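Side-chain contacts in aldose 1-epimerase (Caenorhabditis elegans, PDB 1LUR), which probably interconverts the alpha and beta anomers of aldose sugars such as galactose, as a homologue of the GalM mutarotases: residues F258-E261 and K262-I265; F39-K42 and N43-Q47. One frame throughout, in Å; residues are numbered along the deposited sequence.

From the N terminus, contact 2 comes first: strand 33-40 turns back at residues 41-45 into strand 46-48, closing a short hairpin at the edge of a four-stranded antiparallel sheet. More than two hundred residues later, contact 1 closes a second reversal, between strands 256-259 and 265-271 of the nine-stranded sheet. The two loops follow in series, neither enclosing nor crossing the other, yet they meet in space with centres about 10 Å apart. There the backbone N of Lys42 probably donates a hydrogen bond to the O of Ser263, and the CB of Asp41 packs on the same oxygen, so the hairpin tip of one sheet is joined to a turn of the other.

Contact 1 of 2, residues F258-E261 and K262-I265; sequences FWSE and KSGI
Ser260 and Ser263 face each other across the tight turn that leads from strand 256-259 to strand 265-271. The hydroxyl OG of Ser260 lies anti to its own backbone N (chi1 160°), which swings it forward along the chain to accept a hydrogen bond from the N-H of Ser263 at 3.2 Å, nearly straight at 161°. The CB of Lys262 packs against this same oxygen at 3.3 Å, while the lysine chain runs on fully extended, away from the turn. Ser263 places its own hydroxyl between its backbone N and carbonyl carbon, where OG rests 3.6 Å from the CB of Ser260 and accepts a long, weak bond from the N of Ile265. Backbone bonds complete the reversal. Gly264 N approaches Ser260 O at 2.6 Å, a weak bond because it is bent to 130°, and Gly264 itself adopts a positive phi. Ser260 N bonds to Ile265 O at 3.1 Å, and the same carbonyl receives a CA-H...O contact from Trp259 CA at 3.3 Å. Both buried hydroxyls have second partners that help fix their rotation: Ser260 OG bonds to Asp178 OD2 and Ser263 OG to the carbonyl of Leu177, so the 177-178 backbone and carboxylate position the serines from outside the turn. Before the reversal, Phe258 and Trp259 lie in the strand, their rings meeting His186 and Phe187 respectively. The turn thus closes a beta hairpin between strands 256-259 and 265-271, antiparallel neighbours in a large sheet of this galactose mutarotase-like beta-sandwich protein; strand 187-192 flanks the first of them, and strand 327-337 flanks the second.

Contact 2 of 2, residues F39-K42 and N43-Q47; sequences FPDK and NGKNQ
Asp41 turns its carboxylate across the loop onto Lys45, the two side chains crossing at a slant. Its CG sits between the backbone N and carbonyl carbon (chi1 56°), which brings OD1 back over the turn. There OD1 accepts the N-H of Lys45 at 2.7 Å, almost straight at 163° but from above the carboxylate plane, and a weak, bent bond from Asn43 N at 2.6 Å. The other oxygen, OD2, presses on the CB of Lys45 at 3.1 Å, while the ammonium end of that lysine leads away and NZ stays 6.3 Å from OD2. Pro40 and Asn46 lie side by side, pointing the same way from a non-hydrogen-bonded pair, with Asn46 ND2 3.6 Å from Pro40 CD. Lys42 and Asn43 also run alongside each other, CG of Lys42 lying 3.5 Å from OD1 of Asn43. In the backbone, Gly44 N bonds to Asp41 O, closing a type I turn in the loop of the beta hairpin of strands 33-40 and 46-48; Asp41 N bonds to Lys45 O, and Phe39 and Gln47 exchange two bonds. Phe39 meets the ring of His337, whose NE2 bonds to Pro40 O. One good and one weak amide bond on OD1 would probably favour the charged carboxylate, although OD2, 3.1 Å from the carbonyl O of Lys45, would work against this.

Contact 1 of 2, residues F258-E261 and K262-I265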
# COMPACT_ATOMS: atom_id res chain seq x y z
N PHE A 258 -5.06 0.03 13.89
CA PHE A 258 -5.54 -1.31 13.57
C PHE A 258 -4.99 -2.24 14.65
O PHE A 258 -3.79 -2.27 14.90
CB PHE A 258 -5.01 -1.69 12.19
CG PHE A 258 -5.56 -2.98 11.63
CD1 PHE A 258 -6.93 -3.22 11.61
CD2 PHE A 258 -4.70 -3.92 11.07
CE1 PHE A 258 -7.44 -4.39 11.03
CE2 PHE A 258 -5.20 -5.09 10.49
CZ PHE A 258 -6.57 -5.32 10.47
N TRP A 259 -5.86 -3.01 15.30
CA TRP A 259 -5.39 -3.91 16.34
C TRP A 259 -6.23 -5.16 16.54
O TRP A 259 -7.35 -5.27 16.03
CB TRP A 259 -5.28 -3.14 17.67
CG TRP A 259 -6.61 -2.75 18.27
CD1 TRP A 259 -7.36 -3.49 19.15
CD2 TRP A 259 -7.34 -1.55 18.02
NE1 TRP A 259 -8.51 -2.81 19.46
CE2 TRP A 259 -8.53 -1.62 18.79
CE3 TRP A 259 -7.12 -0.42 17.23
CZ2 TRP A 259 -9.49 -0.60 18.78
CZ3 TRP A 259 -8.07 0.60 17.22
CH2 TRP A 259 -9.24 0.50 17.99
N SER A 260 -5.67 -6.10 17.30
CA SER A 260 -6.32 -7.37 17.61
C SER A 260 -6.28 -7.63 19.11
O SER A 260 -5.20 -7.77 19.69
CB SER A 260 -5.60 -8.51 16.88
OG SER A 260 -5.89 -9.76 17.48
N GLU A 261 -7.45 -7.68 19.75
CA GLU A 261 -7.51 -7.93 21.19
C GLU A 261 -6.91 -9.30 21.45
O GLU A 261 -6.38 -9.57 22.53
CB GLU A 261 -8.95 -7.87 21.70
CG GLU A 261 -9.59 -6.49 21.58
CD GLU A 261 -11.04 -6.47 22.03
OE1 GLU A 261 -11.79 -7.39 21.65
OE2 GLU A 261 -11.43 -5.51 22.74
N LYS A 262 -7.00 -10.17 20.45
CA LYS A 262 -6.47 -11.52 20.57
C LYS A 262 -4.96 -11.51 20.83
O LYS A 262 -4.52 -11.86 21.92
CB LYS A 262 -6.78 -12.33 19.31
CG LYS A 262 -6.26 -13.76 19.34
CD LYS A 262 -6.65 -14.51 18.07
CE LYS A 262 -6.09 -15.92 18.05
NZ LYS A 262 -6.46 -16.67 16.81
N SER A 263 -4.18 -11.10 19.84
CA SER A 263 -2.73 -11.06 19.98
C SER A 263 -2.26 -9.83 20.75
O SER A 263 -1.10 -9.75 21.14
CB SER A 263 -2.05 -11.07 18.61
OG SER A 263 -2.40 -9.92 17.86
N GLY A 264 -3.16 -8.88 20.95
CA GLY A 264 -2.81 -7.67 21.68
C GLY A 264 -1.90 -6.75 20.89
O GLY A 264 -1.41 -5.75 21.42
N ILE A 265 -1.66 -7.08 19.62
CA ILE A 265 -0.80 -6.26 18.77
C ILE A 265 -1.60 -5.13 18.13
O ILE A 265 -2.71 -5.33 17.64
CB ILE A 265 -0.13 -7.10 17.65
CG1 ILE A 265 0.85 -8.10 18.27
CG2 ILE A 265 0.59 -6.17 16.67
CD1 ILE A 265 1.50 -9.00 17.25

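Contact 2 of 2, residues F39-K42 and N43-Q47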
# COMPACT_ATOMS: atom_id res chain seq x y z
N PHE A 39 6.81 -9.20 14.96
CA PHE A 39 6.71 -8.40 16.17
C PHE A 39 6.07 -9.26 17.26
O PHE A 39 5.04 -9.89 17.04
CB PHE A 39 5.85 -7.17 15.91
CG PHE A 39 5.93 -6.12 16.99
CD1 PHE A 39 7.11 -5.41 17.19
CD2 PHE A 39 4.82 -5.82 17.77
CE1 PHE A 39 7.18 -4.41 18.15
CE2 PHE A 39 4.89 -4.82 18.74
CZ PHE A 39 6.07 -4.11 18.93
N PRO A 40 6.67 -9.29 18.46
CA PRO A 40 6.11 -10.10 19.55
C PRO A 40 4.72 -9.65 20.00
O PRO A 40 4.44 -8.46 20.11
CB PRO A 40 7.15 -9.96 20.65
CG PRO A 40 7.69 -8.57 20.43
CD PRO A 40 7.84 -8.52 18.92
N ASP A 41 3.84 -10.62 20.26
CA ASP A 41 2.48 -10.31 20.71
C ASP A 41 2.47 -10.06 22.21
O ASP A 41 3.52 -9.98 22.85
CB ASP A 41 1.53 -11.47 20.38
CG ASP A 41 1.99 -12.79 20.95
OD1 ASP A 41 2.56 -12.79 22.06
OD2 ASP A 41 1.78 -13.84 20.30
N LYS A 42 1.27 -9.95 22.78
CA LYS A 42 1.12 -9.71 24.21
C LYS A 42 1.73 -10.84 25.03
O LYS A 42 2.14 -10.64 26.18
CB LYS A 42 -0.36 -9.57 24.57
CG LYS A 42 -1.17 -10.84 24.38
CD LYS A 42 -2.64 -10.62 24.70
CE LYS A 42 -3.44 -11.90 24.54
NZ LYS A 42 -4.89 -11.66 24.77
N ASN A 43 1.79 -12.03 24.44
CA ASN A 43 2.35 -13.19 25.12
C ASN A 43 3.84 -13.32 24.79
O ASN A 43 4.46 -14.35 25.04
CB ASN A 43 1.62 -14.47 24.69
CG ASN A 43 0.11 -14.35 24.83
OD1 ASN A 43 -0.40 -13.96 25.88
ND2 ASN A 43 -0.61 -14.70 23.78
N GLY A 44 4.40 -12.26 24.22
CA GLY A 44 5.81 -12.27 23.86
C GLY A 44 6.15 -13.20 22.71
O GLY A 44 7.32 -13.51 22.49
N LYS A 45 5.14 -13.64 21.97
CA LYS A 45 5.37 -14.53 20.85
C LYS A 45 5.46 -13.77 19.52
O LYS A 45 4.59 -12.94 19.22
CB LYS A 45 4.25 -15.57 20.76
CG LYS A 45 4.37 -16.51 19.58
CD LYS A 45 3.19 -17.47 19.52
CE LYS A 45 3.30 -18.39 18.32
NZ LYS A 45 4.57 -19.17 18.33
N ASN A 46 6.50 -14.05 18.74
CA ASN A 46 6.70 -13.40 17.45
C ASN A 46 5.59 -13.73 16.47
O ASN A 46 5.24 -14.89 16.26
CB ASN A 46 8.04 -13.82 16.84
CG ASN A 46 9.20 -12.94 17.29
OD1 ASN A 46 10.36 -13.27 17.06
ND2 ASN A 46 8.88 -11.82 17.93
N GLN A 47 5.05 -12.69 15.85
CA GLN A 47 3.98 -12.86 14.88
C GLN A 47 4.32 -12.08 13.62
O GLN A 47 4.75 -10.92 13.70
CB GLN A 47 2.66 -12.35 15.44
CG GLN A 47 1.49 -12.54 14.49
CD GLN A 47 1.24 -14.01 14.19
OE1 GLN A 47 0.84 -14.77 15.08
NE2 GLN A 47 1.48 -14.41 12.95